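Side-chain contact in 5'-nucleotidase SurE (Aquifex aeolicus, PDB 2WQK), which probably removes phosphate from nucleoside 5'-monophosphates, using one divalent metal cation per subunit: residues L235-Y238 / K239-K242. Residues are numbered along the deposited sequence; the frame is centred on the assembly and turned at random.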
ATOM      1  N   LEU A 235      23.356  16.164   8.407  1.00 13.34           N
ATOM      2  CA  LEU A 235      22.907  16.976   7.293  1.00 14.29           C
ATOM      3  C   LEU A 235      23.123  18.477   7.530  1.00 12.67           C
ATOM      4  O   LEU A 235      22.850  19.277   6.633  1.00 12.84           O
ATOM      5  CB  LEU A 235      21.394  16.729   7.016  1.00 15.75           C
ATOM      6  CG  LEU A 235      20.885  15.299   6.945  1.00 20.79           C
ATOM      7  CD1 LEU A 235      19.338  15.204   6.771  1.00 22.83           C
ATOM      8  CD2 LEU A 235      21.598  14.636   5.805  1.00 23.25           C
ATOM      9  N   THR A 236      23.491  18.870   8.757  1.00 11.97           N
ATOM     10  CA  THR A 236      23.546  20.305   9.088  1.00 11.91           C
ATOM     11  C   THR A 236      24.606  21.015   8.264  1.00 11.86           C
ATOM     12  O   THR A 236      25.760  20.552   8.175  1.00 12.40           O
ATOM     13  CB  THR A 236      23.892  20.528  10.570  1.00 11.53           C
ATOM     14  OG1 THR A 236      23.077  19.693  11.381  1.00 13.05           O
ATOM     15  CG2 THR A 236      23.779  21.997  10.986  1.00 12.00           C
ATOM     16  N   ASN A 237      24.236  22.149   7.666  1.00 11.36           N
ATOM     17  CA  ASN A 237      25.219  23.002   7.021  1.00 12.44           C
ATOM     18  C   ASN A 237      25.796  23.988   8.017  1.00 12.90           C
ATOM     19  O   ASN A 237      25.303  25.109   8.139  1.00 14.26           O
ATOM     20  CB  ASN A 237      24.604  23.687   5.789  1.00 13.31           C
ATOM     21  CG  ASN A 237      25.659  24.352   4.928  1.00 16.13           C
ATOM     22  OD1 ASN A 237      26.806  24.606   5.392  1.00 18.84           O
ATOM     23  ND2 ASN A 237      25.298  24.647   3.669  1.00 18.44           N
ATOM     24  N   TYR A 238      26.794  23.533   8.787  1.00 13.49           N
ATOM     25  CA  TYR A 238      27.351  24.382   9.879  1.00 14.72           C
ATOM     26  C   TYR A 238      27.928  25.726   9.410  1.00 15.66           C
ATOM     27  O   TYR A 238      27.802  26.755  10.097  1.00 17.63           O
ATOM     28  CB  TYR A 238      28.444  23.608  10.650  1.00 15.44           C
ATOM     29  CG  TYR A 238      27.888  22.477  11.432  1.00 13.15           C
ATOM     30  CD1 TYR A 238      27.281  22.703  12.652  1.00 13.87           C
ATOM     31  CD2 TYR A 238      27.956  21.148  10.967  1.00 15.19           C
ATOM     32  CE1 TYR A 238      26.732  21.682  13.363  1.00 14.00           C
ATOM     33  CE2 TYR A 238      27.409  20.110  11.687  1.00 13.58           C
ATOM     34  CZ  TYR A 238      26.795  20.371  12.891  1.00 12.90           C
ATOM     35  OH  TYR A 238      26.224  19.367  13.624  1.00 15.91           O
ATOM     36  N   LYS A 239      28.580  25.717   8.254  1.00 14.91           N
ATOM     37  CA  LYS A 239      29.273  26.893   7.755  1.00 17.79           C
ATOM     38  C   LYS A 239      28.313  28.080   7.649  1.00 17.34           C
ATOM     39  O   LYS A 239      28.692  29.223   7.970  1.00 19.14           O
ATOM     40  CB  LYS A 239      29.874  26.605   6.366  1.00 19.03           C
ATOM     41  CG  LYS A 239      30.395  27.870   5.648  1.00 23.42           C
ATOM     42  CD  LYS A 239      30.436  27.781   4.127  0.50 24.87           C
ATOM     43  CE  LYS A 239      30.717  29.167   3.520  0.50 25.82           C
ATOM     44  NZ  LYS A 239      29.592  30.141   3.721  0.50 27.44           N
ATOM     45  N   VAL A 240      27.074  27.818   7.208  1.00 15.74           N
ATOM     46  CA  VAL A 240      26.160  28.903   6.903  1.00 15.82           C
ATOM     47  C   VAL A 240      25.241  29.332   8.022  1.00 15.53           C
ATOM     48  O   VAL A 240      24.406  30.238   7.826  1.00 15.72           O
ATOM     49  CB  VAL A 240      25.300  28.582   5.682  1.00 15.23           C
ATOM     50  CG1 VAL A 240      26.177  28.188   4.476  1.00 16.89           C
ATOM     51  CG2 VAL A 240      24.257  27.527   5.961  1.00 16.00           C
ATOM     52  N   MET A 241      25.390  28.745   9.208  1.00 15.63           N
ATOM     53  CA  MET A 241      24.505  29.152  10.306  1.00 15.84           C
ATOM     54  C   MET A 241      24.531  30.651  10.553  1.00 15.22           C
ATOM     55  O   MET A 241      23.489  31.285  10.817  1.00 16.53           O
ATOM     56  CB  MET A 241      24.858  28.389  11.581  1.00 16.86           C
ATOM     57  CG  MET A 241      24.443  26.975  11.493  1.00 19.14           C
ATOM     58  SD  MET A 241      24.966  26.073  12.938  1.00 24.36           S
ATOM     59  CE  MET A 241      23.805  24.729  12.869  1.00 24.75           C
ATOM     60  N   LYS A 242      25.715  31.233  10.485  1.00 15.23           N
ATOM     61  CA  LYS A 242      25.876  32.666  10.748  1.00 16.78           C
ATOM     62  C   LYS A 242      25.046  33.529   9.793  1.00 16.87           C
ATOM     63  O   LYS A 242      24.589  34.621  10.163  1.00 17.82           O
ATOM     64  CB  LYS A 242      27.347  33.063  10.701  1.00 16.66           C
ATOM     65  CG  LYS A 242      28.048  32.853   9.349  1.00 15.95           C
ATOM     66  CD  LYS A 242      29.518  33.227   9.452  1.00 18.76           C
ATOM     67  CE  LYS A 242      30.258  32.976   8.203  1.00 20.32           C
ATOM     68  NZ  LYS A 242      30.219  31.561   7.715  1.00 20.58           N
TER
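M241 lies alongside Y238 in a Met-aromatic contact across two overlapping tight turns, in the loop that follows strand 225-232, far from the metal site and against a second subunit. The turns bring side chains three residues apart together. V240 N makes a weak bond to N237 O (3.4 Å), whereas M241 N reaches Y238 O at 3.3 Å with a much straighter N-H, 166° at the hydrogen.

A long, flexible methionine suits its place. Extended beyond CG (chi2 176°), M241 brings its SD to 5.3 Å from the centroid of the Y238 ring, in an oblique approach. T236 supplies a small branched group: with CG2 anti to the backbone N, its methyl sits 3.7 Å above the plane of the Y238 ring, over the centre. Its OG1 and the Y238 hydroxyl both hydrogen-bond the carboxylate of D234, so each residue combines an apolar contact with a polar one.

N237 crosses V240 at about a right angle, its CG 3.6 Å from V240 CG2, while ND2 gives a weak hydrogen bond to D157 O of the second subunit. With an alanine here, that carbonyl would probably lose its weak amide partner, and the V240 methyls the group packed on them. K239 NZ forms a salt bridge with E156 of the second subunit, and K239 O accepts a hydrogen bond from K242 NZ at 2.8 Å. M241 and T236 cross at about a right angle, and there M241 CE and T236 CG2 press closer than usual van der Waals contact, at 3.3 Å.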